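Local structure of 16S rRNA methylase (Uncultured bacterium, 7JLZ) at residues 98-103 and 135-140; 178-183 and 204-209. The protein probably methylates N1 of adenine 1408 in the 16S rRNA of the 30S ribosomal subunit, a modification linked to aminoglycoside resistance. All coordinates share one frame; numbering follows the deposited sequence.

Contact 1 of 2, residues 98-103 and 135-140; sequences TIILPW and LGYSQE
L101 meets the end of strand 129-135 and the loop after it through both its side chain and its carbonyl. Its CG lies anti to the carbonyl carbon (chi1 -74°), which sets the side chain beside that of L135, the two pointing the same way; CD1 of L101 and CD2 of L135 approach to 3.5 Å, tighter than an ordinary van der Waals contact. The L101 carbonyl O sits 3.2 Å from CB of Y137 and also receives a hydrogen bond from a water at 2.6 Å. That water in turn accepts from the backbone N of Y137 at 3.1 Å and lies at the edge of the tyrosine ring, in its plane. No direct hydrogen bond joins the two segments; this water bridges L101 O and Y137 N. Further along the ring, CG2 of I100 packs against CE2 of Y137 at 3.8 Å. OG of S138 lies against the P102 ring, 3.7 Å from its CD; a cis peptide bond precedes this proline. The contact joins the C-terminal ends of neighbouring parallel strands 94-100 and 129-135 of a Rossmann-like sheet, the edge at which class I methyltransferases generally build their active site. I99 pairs by backbone with E132 and V134 of strand 129-135, L101 also packs on I133, and the Y137 side chain reaches beyond the pair to I188 and L204.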
loop_
_atom_site.group_PDB
_atom_site.type_symbol
_atom_site.label_atom_id
_atom_site.label_comp_id
_atom_site.label_asym_id
_atom_site.label_seq_id
_atom_site.Cartn_x
_atom_site.Cartn_y
_atom_site.Cartn_z
ATOM N N THR A 98 -0.808 -2.956 -2.112
ATOM C CA THR A 98 0.412 -3.004 -1.313
ATOM C C THR A 98 0.258 -2.069 -0.120
ATOM O O THR A 98 -0.113 -0.900 -0.280
ATOM C CB THR A 98 1.637 -2.657 -2.164
ATOM O OG1 THR A 98 1.765 -3.646 -3.199
ATOM C CG2 THR A 98 2.937 -2.654 -1.315
ATOM N N ILE A 99 0.523 -2.599 1.077
ATOM C CA ILE A 99 0.322 -1.886 2.327
ATOM C C ILE A 99 1.663 -1.848 3.048
ATOM O O ILE A 99 2.129 -2.878 3.545
ATOM C CB ILE A 99 -0.740 -2.551 3.212
ATOM C CG1 ILE A 99 -2.059 -2.753 2.449
ATOM C CG2 ILE A 99 -0.969 -1.702 4.444
ATOM C CD1 ILE A 99 -3.073 -3.597 3.213
ATOM N N ILE A 100 2.295 -0.676 3.097
ATOM C CA ILE A 100 3.545 -0.504 3.827
ATOM C C ILE A 100 3.162 0.107 5.168
ATOM O O ILE A 100 2.972 1.326 5.288
ATOM C CB ILE A 100 4.547 0.353 3.052
ATOM C CG1 ILE A 100 4.730 -0.231 1.649
ATOM C CG2 ILE A 100 5.880 0.438 3.822
ATOM C CD1 ILE A 100 5.485 0.663 0.689
ATOM N N LEU A 101 3.038 -0.740 6.188
ATOM C CA LEU A 101 2.530 -0.271 7.464
ATOM C C LEU A 101 3.525 0.703 8.103
ATOM O O LEU A 101 4.725 0.655 7.820
ATOM C CB LEU A 101 2.238 -1.453 8.391
ATOM C CG LEU A 101 0.973 -2.241 8.012
ATOM C CD1 LEU A 101 0.780 -3.417 8.950
ATOM C CD2 LEU A 101 -0.248 -1.351 8.046
ATOM N N PRO A 102 3.045 1.636 8.931
ATOM C CA PRO A 102 1.639 1.870 9.266
ATOM C C PRO A 102 0.901 2.715 8.239
ATOM O O PRO A 102 1.508 3.459 7.464
ATOM C CB PRO A 102 1.731 2.611 10.595
ATOM C CG PRO A 102 3.000 3.394 10.473
ATOM C CD PRO A 102 3.947 2.493 9.730
ATOM N N TRP A 103 -0.427 2.575 8.224
ATOM C CA TRP A 103 -1.296 3.461 7.456
ATOM C C TRP A 103 -2.468 3.770 8.382
ATOM O O TRP A 103 -3.559 3.222 8.244
ATOM C CB TRP A 103 -1.740 2.833 6.136
ATOM C CG TRP A 103 -2.345 3.811 5.156
ATOM C CD1 TRP A 103 -1.702 4.848 4.530
ATOM C CD2 TRP A 103 -3.701 3.838 4.675
ATOM N NE1 TRP A 103 -2.573 5.508 3.692
ATOM C CE2 TRP A 103 -3.803 4.914 3.770
ATOM C CE3 TRP A 103 -4.837 3.063 4.929
ATOM C CZ2 TRP A 103 -4.988 5.226 3.110
ATOM C CZ3 TRP A 103 -6.015 3.375 4.271
ATOM C CH2 TRP A 103 -6.079 4.447 3.375
ATOM N N LEU A 135 6.128 -5.236 6.522
ATOM C CA LEU A 135 6.120 -5.092 7.968
ATOM C C LEU A 135 7.506 -4.700 8.459
ATOM O O LEU A 135 8.527 -5.105 7.888
ATOM C CB LEU A 135 5.697 -6.395 8.667
ATOM C CG LEU A 135 4.232 -6.822 8.567
ATOM C CD1 LEU A 135 3.987 -8.136 9.307
ATOM C CD2 LEU A 135 3.358 -5.733 9.132
ATOM N N GLY A 136 7.526 -3.908 9.527
ATOM C CA GLY A 136 8.767 -3.566 10.196
ATOM C C GLY A 136 8.918 -2.093 10.531
ATOM O O GLY A 136 9.748 -1.736 11.376
ATOM N N TYR A 137 8.124 -1.229 9.888
ATOM C CA TYR A 137 8.233 0.212 10.121
ATOM C C TYR A 137 7.473 0.674 11.361
ATOM O O TYR A 137 7.900 1.637 12.011
ATOM C CB TYR A 137 7.730 0.996 8.906
ATOM C CG TYR A 137 8.649 0.985 7.699
ATOM C CD1 TYR A 137 9.747 1.835 7.624
ATOM C CD2 TYR A 137 8.410 0.135 6.631
ATOM C CE1 TYR A 137 10.577 1.837 6.521
ATOM C CE2 TYR A 137 9.239 0.130 5.519
ATOM C CZ TYR A 137 10.324 0.982 5.473
ATOM O OH TYR A 137 11.156 0.975 4.372
ATOM N N SER A 138 6.350 0.024 11.691
ATOM C CA SER A 138 5.525 0.445 12.822
ATOM C C SER A 138 6.344 0.506 14.106
ATOM O O SER A 138 7.353 -0.190 14.263
ATOM C CB SER A 138 4.344 -0.511 13.014
ATOM O OG SER A 138 3.452 -0.461 11.920
ATOM N N GLN A 139 5.883 1.345 15.042
ATOM C CA GLN A 139 6.580 1.497 16.316
ATOM C C GLN A 139 6.638 0.187 17.094
ATOM O O GLN A 139 7.541 -0.003 17.915
ATOM C CB GLN A 139 5.906 2.585 17.155
ATOM N N GLU A 140 5.694 -0.730 16.845
ATOM C CA GLU A 140 5.675 -2.019 17.533
ATOM C C GLU A 140 6.874 -2.898 17.189
ATOM O O GLU A 140 7.088 -3.910 17.867
ATOM C CB GLU A 140 4.388 -2.781 17.207
ATOM C CG GLU A 140 3.103 -2.069 17.594
ATOM C CD GLU A 140 2.301 -1.625 16.384
ATOM O OE1 GLU A 140 2.709 -0.646 15.724
ATOM O OE2 GLU A 140 1.269 -2.263 16.085
HETATM O O HOH W 1 5.870 -1.653 7.867
#

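Contact 2 of 2, residues 178-183 and 204-209; sequences GSLGKK and LYQLKF
G178 and Q206 form an antiparallel hydrogen-bonded pair in which each residue both gives and receives. Q206 N donates to G178 O at 2.8 Å in an almost straight bond (175° at the hydrogen); the return bond, G178 N to Q206 O at 3.0 Å, is more bent at 145°. G178 O also takes a CA-H...O contact from Y205, whose CA is 3.4 Å away. One step on, S179 and Y205 make a non-hydrogen-bonded pair, and L180 N then donates to L204 O at 2.9 Å in a nearly straight bond. The L180 side chain leans over the partner segment: CD1 reaches CB of Q206 at 3.5 Å, and CB lies 3.9 Å from CB of L204. The Q206 chain crosses that of L180 at about a right angle, CG being turned opposite its own N (chi1 -167°), and its NE2 has a weak hydrogen bond to E132. G181, at the N-cap position of helix 182-185, donates its backbone N to D184. The pairing is that of the antiparallel strands 172-179 and 205-211, which complete the 3-2-1-4-5-7-6 sheet characteristic of Rossmann-like class I methyltransferases.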
loop_
_atom_site.group_PDB
_atom_site.type_symbol
_atom_site.label_atom_id
_atom_site.label_comp_id
_atom_site.label_asym_id
_atom_site.label_seq_id
_atom_site.Cartn_x
_atom_site.Cartn_y
_atom_site.Cartn_z
ATOM N N GLY A 178 8.775 -13.366 3.272
ATOM C CA GLY A 178 10.224 -13.299 3.141
ATOM C C GLY A 178 10.779 -11.977 3.624
ATOM O O GLY A 178 10.046 -11.044 3.955
ATOM N N SER A 179 12.105 -11.920 3.671
ATOM C CA SER A 179 12.785 -10.687 4.043
ATOM C C SER A 179 12.855 -9.729 2.861
ATOM O O SER A 179 12.955 -10.141 1.703
ATOM C CB SER A 179 14.208 -10.981 4.533
ATOM O OG SER A 179 14.211 -11.877 5.627
ATOM N N LEU A 180 12.827 -8.435 3.169
ATOM C CA LEU A 180 13.101 -7.410 2.173
ATOM C C LEU A 180 14.608 -7.223 2.021
ATOM O O LEU A 180 15.352 -7.280 3.003
ATOM C CB LEU A 180 12.454 -6.088 2.586
ATOM C CG LEU A 180 11.462 -5.401 1.643
ATOM C CD1 LEU A 180 10.262 -6.276 1.399
ATOM C CD2 LEU A 180 11.027 -4.050 2.208
ATOM N N GLY A 181 15.056 -7.019 0.781
ATOM C CA GLY A 181 16.434 -6.690 0.491
ATOM C C GLY A 181 16.565 -5.241 0.040
ATOM O O GLY A 181 15.581 -4.553 -0.228
ATOM N N LYS A 182 17.818 -4.781 -0.047
ATOM C CA LYS A 182 18.060 -3.391 -0.425
ATOM C C LYS A 182 17.555 -3.090 -1.832
ATOM O O LYS A 182 17.196 -1.945 -2.131
ATOM C CB LYS A 182 19.546 -3.052 -0.300
ATOM C CG LYS A 182 19.894 -2.278 0.971
ATOM C CD LYS A 182 21.247 -1.582 0.862
ATOM C CE LYS A 182 21.459 -0.587 2.001
ATOM N NZ LYS A 182 20.463 0.527 1.986
ATOM N N LYS A 183 17.509 -4.099 -2.705
ATOM C CA LYS A 183 16.913 -3.902 -4.023
ATOM C C LYS A 183 15.425 -3.594 -3.915
ATOM O O LYS A 183 14.880 -2.861 -4.747
ATOM C CB LYS A 183 17.136 -5.141 -4.894
ATOM C CG LYS A 183 18.591 -5.601 -5.002
ATOM C CD LYS A 183 19.438 -4.631 -5.822
ATOM C CE LYS A 183 20.886 -5.096 -5.923
ATOM N NZ LYS A 183 21.016 -6.406 -6.620
ATOM N N LEU A 204 13.131 -5.869 7.669
ATOM C CA LEU A 204 11.831 -5.628 7.062
ATOM C C LEU A 204 11.355 -6.900 6.371
ATOM O O LEU A 204 12.163 -7.670 5.837
ATOM C CB LEU A 204 11.880 -4.466 6.062
ATOM C CG LEU A 204 12.148 -3.068 6.642
ATOM C CD1 LEU A 204 12.099 -2.020 5.541
ATOM C CD2 LEU A 204 11.154 -2.720 7.757
ATOM N N TYR A 205 10.041 -7.108 6.378
ATOM C CA TYR A 205 9.445 -8.331 5.872
ATOM C C TYR A 205 8.357 -7.997 4.868
ATOM O O TYR A 205 7.705 -6.952 4.956
ATOM C CB TYR A 205 8.846 -9.180 6.996
ATOM C CG TYR A 205 9.864 -9.517 8.057
ATOM C CD1 TYR A 205 10.717 -10.600 7.904
ATOM C CD2 TYR A 205 9.992 -8.731 9.198
ATOM C CE1 TYR A 205 11.658 -10.901 8.872
ATOM C CE2 TYR A 205 10.922 -9.021 10.160
ATOM C CZ TYR A 205 11.750 -10.109 9.996
ATOM O OH TYR A 205 12.678 -10.399 10.967
ATOM N N GLN A 206 8.195 -8.899 3.912
ATOM C CA GLN A 206 7.187 -8.825 2.862
ATOM C C GLN A 206 6.301 -10.056 2.975
ATOM O O GLN A 206 6.803 -11.175 3.020
ATOM C CB GLN A 206 7.880 -8.795 1.503
ATOM C CG GLN A 206 7.030 -8.422 0.316
ATOM C CD GLN A 206 7.843 -8.459 -0.965
ATOM O OE1 GLN A 206 8.378 -9.506 -1.337
ATOM N NE2 GLN A 206 7.965 -7.315 -1.634
ATOM N N LEU A 207 4.991 -9.853 3.005
ATOM C CA LEU A 207 4.035 -10.948 3.082
ATOM C C LEU A 207 3.036 -10.742 1.961
ATOM O O LEU A 207 2.581 -9.615 1.749
ATOM C CB LEU A 207 3.305 -10.973 4.437
ATOM C CG LEU A 207 4.052 -11.413 5.699
ATOM C CD1 LEU A 207 5.088 -10.376 6.134
ATOM C CD2 LEU A 207 3.075 -11.688 6.825
ATOM N N LYS A 208 2.717 -11.810 1.229
ATOM C CA LYS A 208 1.734 -11.741 0.154
ATOM C C LYS A 208 0.564 -12.652 0.473
ATOM O O LYS A 208 0.728 -13.709 1.083
ATOM C CB LYS A 208 2.332 -12.134 -1.203
ATOM C CG LYS A 208 3.439 -11.159 -1.623
ATOM C CD LYS A 208 3.949 -11.415 -3.030
ATOM C CE LYS A 208 5.007 -10.377 -3.406
ATOM N NZ LYS A 208 5.648 -10.656 -4.726
ATOM N N PHE A 209 -0.619 -12.220 0.047
ATOM C CA PHE A 209 -1.857 -12.922 0.341
ATOM C C PHE A 209 -2.740 -12.923 -0.892
ATOM O O PHE A 209 -2.604 -12.084 -1.786
ATOM C CB PHE A 209 -2.648 -12.272 1.488
ATOM C CG PHE A 209 -1.831 -11.981 2.722
ATOM C CD1 PHE A 209 -1.042 -10.842 2.801
ATOM C CD2 PHE A 209 -1.886 -12.831 3.810
ATOM C CE1 PHE A 209 -0.307 -10.574 3.936
ATOM C CE2 PHE A 209 -1.161 -12.564 4.943
ATOM C CZ PHE A 209 -0.368 -11.433 5.003
#

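From the N terminus, strand 94-100 comes first; contact 1 closes the excursion from it, through helices 115-118 and 120-124, to the end of strand 129-135. After helix 156-168, the chain enters strand 172-179, and contact 2 closes the connection through helix 182-185 to strand 205-211. The two are in series, neither nested nor crossed, with centres about 12 Å apart. Both reach the same mixed sheet, within which L135 N probably hydrogen-bonds to Y205 O (2.8 Å); outside the strands, CD2 of L204 packs on G136 CA at 3.5 Å. Strand 205-211, antiparallel to both neighbours, thus lies between the parallel strand 129-135 and the edge strand 172-179.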